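Local atomic coordinates of 4-hydroxy-tetrahydrodipicolinate synthase (Methylacidiphilum fumariolicum SolV, PDB entry 6T3T), a protein that probably catalyses the condensation of pyruvate with aspartate semialdehyde to 4-hydroxy-tetrahydrodipicolinate, a step of lysine biosynthesis, as a homotetramer. Residues A[17-22]-A[53-58]; A[40-45]-A[58-63]; A[84-89]-A[120-125]; A[91-96]-A[124-129]. All blocks are in the same frame, centred on the assembly; numbering follows the deposited sequence.

Overall arrangement
All four contacts lie in the first half of a (beta/alpha)8 barrel. From the N terminus, interaction 1 leaves the short strand 18-19 and the start of helix 21-32 and closes on helix 53-67. Interaction 2 opens inside that loop, just after barrel strand 38-40, and closes on the next part of the same helix, so the two cross and share Glu58. Interactions 3 and 4 come later in series: both start on helix 82-95 and finish on adjoining parts of the chain, sharing Ala124 and Ser125, where helix 112-125 gives way to the loop before strand 130-134. Tyr53 and Ile57 pack on helix 82-95, joining the two groups.

Interaction 1 (A[17-22]-A[53-58])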
loop_
_atom_site.group_PDB
_atom_site.type_symbol
_atom_site.label_atom_id
_atom_site.label_comp_id
_atom_site.label_asym_id
_atom_site.label_seq_id
_atom_site.Cartn_x
_atom_site.Cartn_y
_atom_site.Cartn_z
ATOM N N GLY A 17 -22.748 -8.050 -30.600
ATOM C CA GLY A 17 -22.483 -9.195 -29.767
ATOM C C GLY A 17 -21.550 -10.213 -30.348
ATOM O O GLY A 17 -21.342 -11.269 -29.747
ATOM N N GLN A 18 -20.907 -9.914 -31.467
ATOM C CA GLN A 18 -20.020 -10.904 -32.078
ATOM C C GLN A 18 -18.745 -10.196 -32.503
ATOM O O GLN A 18 -18.685 -8.957 -32.526
ATOM C CB GLN A 18 -20.732 -11.570 -33.256
ATOM C CG GLN A 18 -22.015 -12.290 -32.815
ATOM C CD GLN A 18 -23.013 -12.554 -33.948
ATOM O OE1 GLN A 18 -22.709 -12.379 -35.145
ATOM N NE2 GLN A 18 -24.231 -12.988 -33.592
ATOM N N ILE A 19 -17.722 -10.988 -32.831
ATOM C CA ILE A 19 -16.471 -10.441 -33.344
ATOM C C ILE A 19 -16.753 -9.659 -34.621
ATOM O O ILE A 19 -17.466 -10.132 -35.512
ATOM C CB ILE A 19 -15.448 -11.560 -33.588
ATOM C CG1 ILE A 19 -15.061 -12.238 -32.277
ATOM C CG2 ILE A 19 -14.194 -11.023 -34.282
ATOM C CD1 ILE A 19 -14.279 -13.530 -32.478
ATOM N N ASP A 20 -16.249 -8.428 -34.683
ATOM C CA ASP A 20 -16.368 -7.563 -35.852
ATOM C C ASP A 20 -15.163 -7.815 -36.765
ATOM O O ASP A 20 -14.066 -7.291 -36.531
ATOM C CB ASP A 20 -16.462 -6.101 -35.420
ATOM C CG ASP A 20 -16.730 -5.158 -36.588
ATOM O OD1 ASP A 20 -16.535 -5.560 -37.763
ATOM O OD2 ASP A 20 -17.129 -4.002 -36.322
ATOM N N ARG A 21 -15.367 -8.624 -37.814
ATOM C CA ARG A 21 -14.236 -9.069 -38.632
ATOM C C ARG A 21 -13.686 -7.947 -39.500
ATOM O O ARG A 21 -12.472 -7.830 -39.672
ATOM C CB ARG A 21 -14.643 -10.240 -39.526
ATOM C CG ARG A 21 -15.052 -11.476 -38.772
ATOM C CD ARG A 21 -15.169 -12.693 -39.685
ATOM N NE ARG A 21 -15.635 -13.829 -38.899
ATOM C CZ ARG A 21 -15.558 -15.099 -39.278
ATOM N NH1 ARG A 21 -15.024 -15.420 -40.455
ATOM N NH2 ARG A 21 -16.018 -16.049 -38.469
ATOM N N LYS A 22 -14.565 -7.118 -40.046
ATOM C CA LYS A 22 -14.118 -5.990 -40.846
ATOM C C LYS A 22 -13.311 -5.002 -40.005
ATOM O O LYS A 22 -12.260 -4.515 -40.438
ATOM C CB LYS A 22 -15.316 -5.316 -41.501
ATOM C CG LYS A 22 -14.929 -4.183 -42.451
ATOM C CD LYS A 22 -14.115 -4.699 -43.646
ATOM C CE LYS A 22 -12.955 -3.758 -44.017
ATOM N NZ LYS A 22 -11.747 -4.027 -43.163
ATOM N N TYR A 53 -14.692 -19.614 -25.172
ATOM C CA TYR A 53 -13.485 -20.329 -25.594
ATOM C C TYR A 53 -13.298 -20.250 -27.110
ATOM O O TYR A 53 -12.207 -19.975 -27.625
ATOM C CB TYR A 53 -13.571 -21.794 -25.126
ATOM C CG TYR A 53 -12.440 -22.657 -25.642
ATOM C CD1 TYR A 53 -11.253 -22.754 -24.948
ATOM C CD2 TYR A 53 -12.553 -23.342 -26.850
ATOM C CE1 TYR A 53 -10.206 -23.507 -25.434
ATOM C CE2 TYR A 53 -11.518 -24.097 -27.345
ATOM C CZ TYR A 53 -10.344 -24.177 -26.628
ATOM O OH TYR A 53 -9.298 -24.933 -27.100
ATOM N N GLU A 54 -14.360 -20.531 -27.838
ATOM C CA GLU A 54 -14.363 -20.508 -29.302
ATOM C C GLU A 54 -14.228 -19.099 -29.869
ATOM O O GLU A 54 -13.597 -18.920 -30.913
ATOM C CB GLU A 54 -15.539 -21.381 -29.673
ATOM C CG GLU A 54 -14.925 -22.442 -28.713
ATOM C CD GLU A 54 -15.724 -23.450 -27.949
ATOM O OE1 GLU A 54 -16.554 -22.868 -27.169
ATOM O OE2 GLU A 54 -15.389 -24.684 -27.945
ATOM N N GLU A 55 -14.760 -18.087 -29.188
ATOM C CA GLU A 55 -14.401 -16.736 -29.584
ATOM C C GLU A 55 -12.906 -16.490 -29.359
ATOM O O GLU A 55 -12.248 -15.887 -30.206
ATOM C CB GLU A 55 -15.233 -15.715 -28.819
ATOM C CG GLU A 55 -16.564 -15.461 -29.463
ATOM C CD GLU A 55 -17.464 -14.640 -28.591
ATOM O OE1 GLU A 55 -17.405 -14.796 -27.361
ATOM O OE2 GLU A 55 -18.220 -13.819 -29.135
ATOM N N HIS A 56 -12.353 -16.966 -28.233
ATOM C CA HIS A 56 -10.916 -16.846 -27.959
ATOM C C HIS A 56 -10.086 -17.472 -29.078
ATOM O O HIS A 56 -9.113 -16.886 -29.563
ATOM C CB HIS A 56 -10.579 -17.521 -26.627
ATOM C CG HIS A 56 -9.246 -17.136 -26.055
ATOM N ND1 HIS A 56 -9.112 -16.559 -24.807
ATOM C CD2 HIS A 56 -7.989 -17.255 -26.549
ATOM C CE1 HIS A 56 -7.830 -16.345 -24.558
ATOM N NE2 HIS A 56 -7.129 -16.757 -25.600
ATOM N N ILE A 57 -10.463 -18.680 -29.489
ATOM C CA ILE A 57 -9.744 -19.367 -30.550
ATOM C C ILE A 57 -9.919 -18.627 -31.865
ATOM O O ILE A 57 -8.958 -18.452 -32.618
ATOM C CB ILE A 57 -10.227 -20.829 -30.658
ATOM C CG1 ILE A 57 -9.995 -21.561 -29.336
ATOM C CG2 ILE A 57 -9.510 -21.547 -31.787
ATOM C CD1 ILE A 57 -8.633 -21.336 -28.764
ATOM N N GLU A 58 -11.134 -18.141 -32.142
ATOM C CA GLU A 58 -11.412 -17.489 -33.423
ATOM C C GLU A 58 -10.674 -16.159 -33.586
ATOM O O GLU A 58 -10.231 -15.829 -34.692
ATOM C CB GLU A 58 -12.913 -17.267 -33.591
ATOM C CG GLU A 58 -13.298 -16.811 -34.988
ATOM C CD GLU A 58 -12.964 -17.852 -36.067
ATOM O OE1 GLU A 58 -12.846 -19.061 -35.742
ATOM O OE2 GLU A 58 -12.829 -17.459 -37.244
HETATM O O HOH W 1 -21.319 -14.497 -28.877
HETATM O O HOH W 2 -18.234 -13.815 -32.125
#
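Ile19 lays its CD1 methyl on helix 53-67 of the (beta/alpha)8 barrel, at the surface of the subunit. It comes from the small antiparallel strand pair 14-15/18-19 that follows barrel strand 5-9. CD1 rests 3.9 Å from Glu55 O and 4.1 Å from Glu58 CB, touching a backbone carbonyl and the foot of an acidic side chain at once. CG1 stands anti to the carbonyl carbon of Ile19 (chi1 -64°) and the chain then runs extended, which carries the methyl out to the helix. Leu59 and Leu62 of the same helix complete the apolar seat of Ile19.

On one side of this apolar touch, Arg21 and Glu58 cross at about a right angle. Glu58 OE2 lies over one face of the guanidinium, 3.7 Å from Arg21 NH2. No N-H points at it, so the long salt bridge acts through charge alone. The stronger partner of Glu58 is Arg61, bound through OE1.

On the other side, Glu55 meets the strand through water. One water accepts from Ile19 N at 3.0 Å and donates to Glu55 OE2 at 3.0 Å. A second donates to Glu55 OE2 and, weakly, to Gly17 O, bridging two acceptors that stand 4.1 Å apart. The other oxygen, Glu55 OE1, forms a salt bridge with Arg268, so both oxygens of the carboxylate are engaged.

Between Ile19 and Arg21, Asp20 forms the N-cap of helix 21-32, its OD1 accepting from the backbone N of Ala23.

Interaction 2 (A[40-45]-A[58-63]). With SO4 (sulfate ion), chain E.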
loop_
_atom_site.group_PDB
_atom_site.type_symbol
_atom_site.label_atom_id
_atom_site.label_comp_id
_atom_site.label_asym_id
_atom_site.label_seq_id
_atom_site.Cartn_x
_atom_site.Cartn_y
_atom_site.Cartn_z
ATOM N N VAL A 40 -0.401 -8.684 -30.091
ATOM C CA VAL A 40 -0.836 -9.541 -28.991
ATOM C C VAL A 40 -2.359 -9.591 -29.001
ATOM O O VAL A 40 -3.012 -8.696 -28.455
ATOM C CB VAL A 40 -0.323 -9.032 -27.645
ATOM C CG1 VAL A 40 -0.936 -9.844 -26.535
ATOM C CG2 VAL A 40 1.172 -9.094 -27.604
ATOM N N PRO A 41 -2.967 -10.581 -29.631
ATOM C CA PRO A 41 -4.425 -10.683 -29.595
ATOM C C PRO A 41 -4.882 -11.334 -28.305
ATOM O O PRO A 41 -4.154 -12.119 -27.696
ATOM C CB PRO A 41 -4.747 -11.561 -30.810
ATOM C CG PRO A 41 -3.535 -12.481 -30.907
ATOM C CD PRO A 41 -2.342 -11.707 -30.353
ATOM N N VAL A 42 -6.105 -10.986 -27.903
ATOM C CA VAL A 42 -6.855 -11.562 -26.783
ATOM C C VAL A 42 -6.066 -11.616 -25.478
ATOM O O VAL A 42 -6.054 -12.644 -24.782
ATOM C CB VAL A 42 -7.420 -12.959 -27.156
ATOM C CG1 VAL A 42 -8.252 -12.845 -28.411
ATOM C CG2 VAL A 42 -6.336 -14.030 -27.348
ATOM N N GLY A 43 -5.463 -10.489 -25.108
ATOM C CA GLY A 43 -5.004 -10.245 -23.751
ATOM C C GLY A 43 -6.063 -9.488 -22.974
ATOM O O GLY A 43 -7.250 -9.559 -23.293
ATOM N N THR A 44 -5.623 -8.725 -21.958
ATOM C CA THR A 44 -6.552 -7.885 -21.186
ATOM C C THR A 44 -7.228 -6.858 -22.081
ATOM O O THR A 44 -8.446 -6.630 -22.004
ATOM C CB THR A 44 -5.820 -7.128 -20.067
ATOM O OG1 THR A 44 -4.770 -7.922 -19.513
ATOM C CG2 THR A 44 -6.775 -6.759 -18.981
ATOM N N THR A 45 -6.431 -6.200 -22.917
ATOM C CA THR A 45 -6.960 -5.186 -23.814
ATOM C C THR A 45 -7.989 -5.789 -24.759
ATOM O O THR A 45 -8.935 -5.099 -25.156
ATOM C CB THR A 45 -5.802 -4.496 -24.559
ATOM O OG1 THR A 45 -4.761 -4.169 -23.615
ATOM C CG2 THR A 45 -6.286 -3.168 -25.220
ATOM N N GLU A 58 -11.134 -18.141 -32.142
ATOM C CA GLU A 58 -11.412 -17.489 -33.423
ATOM C C GLU A 58 -10.674 -16.159 -33.586
ATOM O O GLU A 58 -10.231 -15.829 -34.692
ATOM C CB GLU A 58 -12.913 -17.267 -33.591
ATOM C CG GLU A 58 -13.298 -16.811 -34.988
ATOM C CD GLU A 58 -12.964 -17.852 -36.067
ATOM O OE1 GLU A 58 -12.846 -19.061 -35.742
ATOM O OE2 GLU A 58 -12.829 -17.459 -37.244
ATOM N N LEU A 59 -10.561 -15.366 -32.524
ATOM C CA LEU A 59 -9.831 -14.105 -32.645
ATOM C C LEU A 59 -8.368 -14.363 -32.958
ATOM O O LEU A 59 -7.775 -13.683 -33.811
ATOM C CB LEU A 59 -9.957 -13.288 -31.355
ATOM C CG LEU A 59 -11.108 -12.278 -31.270
ATOM C CD1 LEU A 59 -11.494 -12.043 -29.823
ATOM C CD2 LEU A 59 -10.756 -10.937 -31.954
ATOM N N VAL A 60 -7.789 -15.401 -32.341
ATOM C CA VAL A 60 -6.395 -15.712 -32.629
ATOM C C VAL A 60 -6.245 -16.214 -34.058
ATOM O O VAL A 60 -5.312 -15.825 -34.774
ATOM C CB VAL A 60 -5.853 -16.726 -31.616
ATOM C CG1 VAL A 60 -4.409 -17.153 -32.004
ATOM C CG2 VAL A 60 -5.903 -16.110 -30.256
ATOM N N ARG A 61 -7.185 -17.036 -34.512
ATOM C CA ARG A 61 -7.125 -17.550 -35.874
ATOM C C ARG A 61 -7.294 -16.432 -36.891
ATOM O O ARG A 61 -6.570 -16.384 -37.893
ATOM C CB ARG A 61 -8.182 -18.635 -36.088
ATOM C CG ARG A 61 -7.947 -19.471 -37.338
ATOM C CD ARG A 61 -8.655 -20.797 -37.199
ATOM N NE ARG A 61 -9.862 -20.611 -36.414
ATOM C CZ ARG A 61 -10.322 -21.485 -35.521
ATOM N NH1 ARG A 61 -9.648 -22.609 -35.270
ATOM N NH2 ARG A 61 -11.441 -21.204 -34.858
ATOM N N LEU A 62 -8.276 -15.551 -36.670
ATOM C CA LEU A 62 -8.500 -14.442 -37.593
ATOM C C LEU A 62 -7.279 -13.550 -37.686
ATOM O O LEU A 62 -6.901 -13.118 -38.780
ATOM C CB LEU A 62 -9.682 -13.604 -37.132
ATOM C CG LEU A 62 -11.041 -14.186 -37.440
ATOM C CD1 LEU A 62 -12.066 -13.497 -36.542
ATOM C CD2 LEU A 62 -11.349 -14.002 -38.920
ATOM N N THR A 63 -6.668 -13.245 -36.537
ATOM C CA THR A 63 -5.456 -12.443 -36.515
ATOM C C THR A 63 -4.358 -13.110 -37.338
ATOM O O THR A 63 -3.714 -12.458 -38.160
ATOM C CB THR A 63 -5.002 -12.202 -35.071
ATOM O OG1 THR A 63 -6.052 -11.557 -34.330
ATOM C CG2 THR A 63 -3.743 -11.334 -35.036
HETATM S S SO4 E . -2.775 -7.067 -22.425
HETATM O O1 SO4 E . -3.870 -6.723 -23.337
HETATM O O2 SO4 E . -1.714 -7.813 -23.086
HETATM O O3 SO4 E . -3.267 -7.973 -21.393
HETATM O O4 SO4 E . -2.241 -5.823 -21.890
#
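Val42 drives its CG1 methyl into helix 53-67, reaching Leu59 CB at 3.4 Å, tighter than usual carbon contact. Its second methyl, CG2, meets Val60 CG2 at 3.6 Å, the two side chains crossing at about a right angle. A left-handed backbone (phi 51°, psi 50°) turns Val42 so that both branches face the helix, CG2 lying between its own backbone N and carbonyl carbon. Pro41 packs more loosely: its CG stays 4.4 Å from Val60 CG2, and its CB lies 3.8 Å from Thr63 OG1. That hydroxyl is spent within the helix, donating to Leu59 O, which Thr63 N reaches from the opposite face.

Beyond Gly43 the loop turns from this buried apolar seat to a polar pocket holding a sulfate ion, probably from the crystallisation liquor. Thr44 N donates to sulfate O3; the approach of Thr44 OG1 to the same oxygen is so short that its geometry is doubtful. Thr45 grips O1 with N, 2.6 Å away along a nearly straight N-H (166°), and with OG1, which is also bound to Asn249 ND2. Tyr107 of the second subunit bonds to Thr44 OG1. Thr44 is a predicted proton-relay residue and Thr45 a predicted pyruvate-binding residue, so this array of donors is consistent with a site made for a substrate anion.

Interaction 3 (A[84-89]-A[120-125]); sequences EAIHLT and SAIAAS
Ile86 and Ile122 come closest where helices 84-89 and 120-125 run nearly parallel, their axes 9.4 Å apart at a crossing angle of -27° and the two CA atoms 5.4 Å from each other. Ile122 spreads over three residues of the partner helix: CD1 touches Ala85 CB at 3.6 Å, CG1 lies 4.0 Å from Ile86 CG1, and CG2 meets Thr89 OG1 at 3.8 Å. Ile122 CG1 stands anti to the carbonyl carbon (chi1 -57°), which sends CD1 to Ala85 and leaves CG2 for the threonine. Ile86 crosses it at a slant, passing Ser125 OG with CG1 at 3.9 Å and directing CD1 to Ala121 O. An alanine at Ile86 is likely to open a gap between the helices, stripping Ile122 CG1 and Ser125 of their apolar cover. Both hydroxyls bond to carbonyls of their own segment, Ser125 OG donating to Ile122 O and Thr89 OG1 to Ala85 O; Thr89 OG1 also bonds to Thr77 OG1. On the inner side, Thr89 and Ile122 both rest on Leu102 of barrel strand 99-103, while Leu88 turns to Tyr53 and His56 of helix 53-67. The contact thus joins two consecutive outer helices over the strand that links them.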
loop_
_atom_site.group_PDB
_atom_site.type_symbol
_atom_site.label_atom_id
_atom_site.label_comp_id
_atom_site.label_asym_id
_atom_site.label_seq_id
_atom_site.Cartn_x
_atom_site.Cartn_y
_atom_site.Cartn_z
ATOM N N GLU A 84 -5.803 -25.235 -18.217
ATOM C CA GLU A 84 -6.447 -24.444 -19.263
ATOM C C GLU A 84 -5.438 -23.620 -20.048
ATOM O O GLU A 84 -5.631 -23.392 -21.251
ATOM C CB GLU A 84 -7.524 -23.526 -18.709
ATOM C CG GLU A 84 -8.290 -22.889 -19.863
ATOM C CD GLU A 84 -9.324 -21.848 -19.442
ATOM O OE1 GLU A 84 -9.241 -21.316 -18.313
ATOM O OE2 GLU A 84 -10.247 -21.577 -20.254
ATOM N N ALA A 85 -4.387 -23.121 -19.375
ATOM C CA ALA A 85 -3.335 -22.393 -20.079
ATOM C C ALA A 85 -2.599 -23.311 -21.052
ATOM O O ALA A 85 -2.251 -22.906 -22.162
ATOM C CB ALA A 85 -2.356 -21.762 -19.075
ATOM N N ILE A 86 -2.340 -24.550 -20.641
ATOM C CA ILE A 86 -1.714 -25.517 -21.539
ATOM C C ILE A 86 -2.595 -25.747 -22.760
ATOM O O ILE A 86 -2.131 -25.699 -23.907
ATOM C CB ILE A 86 -1.434 -26.827 -20.782
ATOM C CG1 ILE A 86 -0.227 -26.654 -19.859
ATOM C CG2 ILE A 86 -1.282 -28.019 -21.761
ATOM C CD1 ILE A 86 -0.038 -27.838 -18.894
ATOM N N HIS A 87 -3.892 -25.932 -22.534
ATOM C CA HIS A 87 -4.803 -26.199 -23.643
ATOM C C HIS A 87 -4.862 -25.015 -24.590
ATOM O O HIS A 87 -4.715 -25.177 -25.805
ATOM C CB HIS A 87 -6.197 -26.544 -23.107
ATOM C CG HIS A 87 -7.214 -26.807 -24.180
ATOM N ND1 HIS A 87 -7.188 -27.937 -24.974
ATOM C CD2 HIS A 87 -8.283 -26.083 -24.594
ATOM C CE1 HIS A 87 -8.197 -27.895 -25.828
ATOM N NE2 HIS A 87 -8.873 -26.780 -25.622
ATOM N N LEU A 88 -5.018 -23.804 -24.039
ATOM C CA LEU A 88 -5.021 -22.586 -24.852
ATOM C C LEU A 88 -3.711 -22.427 -25.608
ATOM O O LEU A 88 -3.709 -22.064 -26.791
ATOM C CB LEU A 88 -5.241 -21.343 -23.962
ATOM C CG LEU A 88 -6.681 -21.123 -23.510
ATOM C CD1 LEU A 88 -6.795 -19.987 -22.457
ATOM C CD2 LEU A 88 -7.584 -20.894 -24.736
ATOM N N THR A 89 -2.586 -22.703 -24.957
ATOM C CA THR A 89 -1.315 -22.546 -25.658
ATOM C C THR A 89 -1.188 -23.549 -26.796
ATOM O O THR A 89 -0.723 -23.208 -27.888
ATOM C CB THR A 89 -0.151 -22.687 -24.684
ATOM O OG1 THR A 89 -0.271 -21.674 -23.677
ATOM C CG2 THR A 89 1.183 -22.523 -25.425
ATOM N N SER A 120 6.587 -23.454 -15.654
ATOM C CA SER A 120 7.417 -24.552 -16.162
ATOM C C SER A 120 6.575 -25.607 -16.869
ATOM O O SER A 120 6.971 -26.114 -17.924
ATOM C CB SER A 120 8.223 -25.210 -15.050
ATOM O OG SER A 120 9.132 -24.299 -14.472
ATOM N N ALA A 121 5.419 -25.944 -16.310
ATOM C CA ALA A 121 4.569 -26.952 -16.926
ATOM C C ALA A 121 4.081 -26.501 -18.296
ATOM O O ALA A 121 4.029 -27.306 -19.222
ATOM C CB ALA A 121 3.384 -27.272 -16.016
ATOM N N ILE A 122 3.715 -25.212 -18.437
ATOM C CA ILE A 122 3.266 -24.683 -19.729
ATOM C C ILE A 122 4.424 -24.642 -20.718
ATOM O O ILE A 122 4.288 -25.057 -21.874
ATOM C CB ILE A 122 2.637 -23.283 -19.577
ATOM C CG1 ILE A 122 1.466 -23.296 -18.589
ATOM C CG2 ILE A 122 2.192 -22.752 -20.977
ATOM C CD1 ILE A 122 1.103 -21.895 -18.020
ATOM N N ALA A 123 5.586 -24.156 -20.272
ATOM C CA ALA A 123 6.748 -24.122 -21.149
ATOM C C ALA A 123 7.096 -25.514 -21.674
ATOM O O ALA A 123 7.399 -25.681 -22.865
ATOM C CB ALA A 123 7.938 -23.524 -20.403
ATOM N N ALA A 124 7.055 -26.522 -20.799
ATOM C CA ALA A 124 7.382 -27.891 -21.202
ATOM C C ALA A 124 6.374 -28.475 -22.185
ATOM O O ALA A 124 6.696 -29.432 -22.903
ATOM C CB ALA A 124 7.463 -28.787 -19.972
ATOM N N SER A 125 5.156 -27.952 -22.214
ATOM C CA SER A 125 4.153 -28.529 -23.083
ATOM C C SER A 125 4.254 -28.023 -24.509
ATOM O O SER A 125 3.582 -28.582 -25.380
ATOM C CB SER A 125 2.754 -28.232 -22.547
ATOM O OG SER A 125 2.452 -26.871 -22.745
#

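Interaction 4 (A[91-96]-A[124-129])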
loop_
_atom_site.group_PDB
_atom_site.type_symbol
_atom_site.label_atom_id
_atom_site.label_comp_id
_atom_site.label_asym_id
_atom_site.label_seq_id
_atom_site.Cartn_x
_atom_site.Cartn_y
_atom_site.Cartn_z
ATOM N N GLU A 91 -3.596 -24.828 -28.522
ATOM C CA GLU A 91 -4.456 -24.391 -29.608
ATOM C C GLU A 91 -3.811 -23.273 -30.411
ATOM O O GLU A 91 -3.892 -23.264 -31.650
ATOM C CB GLU A 91 -5.816 -23.968 -29.069
ATOM C CG GLU A 91 -6.594 -25.138 -28.515
ATOM C CD GLU A 91 -6.832 -26.220 -29.565
ATOM O OE1 GLU A 91 -7.188 -25.873 -30.713
ATOM O OE2 GLU A 91 -6.643 -27.422 -29.240
ATOM N N ALA A 92 -3.129 -22.345 -29.734
ATOM C CA ALA A 92 -2.450 -21.273 -30.457
ATOM C C ALA A 92 -1.334 -21.824 -31.325
ATOM O O ALA A 92 -1.078 -21.317 -32.426
ATOM C CB ALA A 92 -1.888 -20.236 -29.478
ATOM N N GLU A 93 -0.600 -22.803 -30.805
ATOM C CA GLU A 93 0.436 -23.437 -31.599
ATOM C C GLU A 93 -0.158 -24.117 -32.837
ATOM O O GLU A 93 0.370 -23.969 -33.946
ATOM C CB GLU A 93 1.206 -24.424 -30.727
ATOM C CG GLU A 93 2.396 -25.037 -31.438
ATOM C CD GLU A 93 3.189 -25.962 -30.545
ATOM O OE1 GLU A 93 2.818 -26.127 -29.365
ATOM O OE2 GLU A 93 4.203 -26.529 -31.006
ATOM N N LYS A 94 -1.301 -24.789 -32.691
ATOM C CA LYS A 94 -1.912 -25.413 -33.869
ATOM C C LYS A 94 -2.346 -24.373 -34.888
ATOM O O LYS A 94 -2.249 -24.612 -36.092
ATOM C CB LYS A 94 -3.111 -26.280 -33.484
ATOM C CG LYS A 94 -2.724 -27.588 -32.825
ATOM C CD LYS A 94 -3.965 -28.375 -32.358
ATOM C CE LYS A 94 -3.584 -29.416 -31.306
ATOM N NZ LYS A 94 -4.718 -30.285 -30.854
ATOM N N ILE A 95 -2.831 -23.212 -34.429
ATOM C CA ILE A 95 -3.166 -22.134 -35.361
ATOM C C ILE A 95 -1.902 -21.615 -36.051
ATOM O O ILE A 95 -1.940 -21.215 -37.228
ATOM C CB ILE A 95 -3.952 -21.019 -34.629
ATOM C CG1 ILE A 95 -5.445 -21.401 -34.536
ATOM C CG2 ILE A 95 -3.766 -19.667 -35.308
ATOM C CD1 ILE A 95 -6.185 -20.713 -33.416
ATOM N N GLY A 96 -0.772 -21.597 -35.343
ATOM C CA GLY A 96 0.503 -21.248 -35.958
ATOM C C GLY A 96 1.029 -19.864 -35.636
ATOM O O GLY A 96 1.589 -19.194 -36.507
ATOM N N ALA A 124 7.055 -26.522 -20.799
ATOM C CA ALA A 124 7.382 -27.891 -21.202
ATOM C C ALA A 124 6.374 -28.475 -22.185
ATOM O O ALA A 124 6.696 -29.432 -22.903
ATOM C CB ALA A 124 7.463 -28.787 -19.972
ATOM N N SER A 125 5.156 -27.952 -22.214
ATOM C CA SER A 125 4.153 -28.529 -23.083
ATOM C C SER A 125 4.254 -28.023 -24.509
ATOM O O SER A 125 3.582 -28.582 -25.380
ATOM C CB SER A 125 2.754 -28.232 -22.547
ATOM O OG SER A 125 2.452 -26.871 -22.745
ATOM N N THR A 126 5.080 -27.003 -24.780
ATOM C CA THR A 126 5.063 -26.364 -26.088
ATOM C C THR A 126 6.471 -26.052 -26.569
ATOM O O THR A 126 7.379 -25.828 -25.768
ATOM C CB THR A 126 4.241 -25.072 -26.049
ATOM O OG1 THR A 126 4.212 -24.518 -27.355
ATOM C CG2 THR A 126 4.862 -24.035 -25.094
ATOM N N SER A 127 6.641 -26.018 -27.890
ATOM C CA SER A 127 7.878 -25.516 -28.478
ATOM C C SER A 127 7.828 -24.021 -28.770
ATOM O O SER A 127 8.842 -23.451 -29.193
ATOM C CB SER A 127 8.216 -26.267 -29.771
ATOM O OG SER A 127 7.179 -26.097 -30.712
ATOM N N LEU A 128 6.684 -23.380 -28.572
ATOM C CA LEU A 128 6.571 -21.952 -28.839
ATOM C C LEU A 128 7.439 -21.138 -27.872
ATOM O O LEU A 128 7.585 -21.503 -26.693
ATOM C CB LEU A 128 5.112 -21.508 -28.718
ATOM C CG LEU A 128 4.184 -21.960 -29.848
ATOM C CD1 LEU A 128 2.774 -21.479 -29.565
ATOM C CD2 LEU A 128 4.675 -21.440 -31.186
ATOM N N PRO A 129 8.026 -20.036 -28.332
ATOM C CA PRO A 129 8.589 -19.058 -27.388
ATOM C C PRO A 129 7.486 -18.493 -26.509
ATOM O O PRO A 129 6.343 -18.345 -26.944
ATOM C CB PRO A 129 9.182 -17.974 -28.299
ATOM C CG PRO A 129 9.365 -18.665 -29.634
ATOM C CD PRO A 129 8.208 -19.611 -29.733
#
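Glu93 makes a mixed polar and apolar contact near the C-terminal end of helix 82-95, its carboxylate bound to Thr126 and Ser127 and its stem lying against Leu128. The partners belong to the loop between helix 112-125 and strand 130-134. Glu93 CG is anti to the backbone N (chi1 -174°) and the chain stays extended, which takes the carboxylate across to the loop. There each oxygen accepts one hydroxyl: Thr126 OG1 donates to Glu93 OE1 at 2.9 Å and Ser127 OG to Glu93 OE2 at 3.0 Å. Neither comes in the carboxylate plane, the threonine hydroxyl lying 63° out of it and that of the serine by 44°.

Thr126 OG1 has a second task, accepting from Leu128 N at 3.0 Å along an almost straight N-H; this is an ST turn, in a loop that leads one barrel helix into the next strand. The same hydroxyl therefore links the turn to the carboxylate. A glutamine in place of Glu93, with an NH2 for one oxygen and no charge, would probably leave one of the two hydroxyls without its acceptor.

Leu128 runs past the stem of Glu93 in the opposite direction, with CD1 3.5 Å from Glu93 CB and CG 3.9 Å from Glu93 CG. Ala92 and Leu128 both pack on Val100 of barrel strand 99-103. Beyond them, Leu128 O accepts from Asn157 ND2.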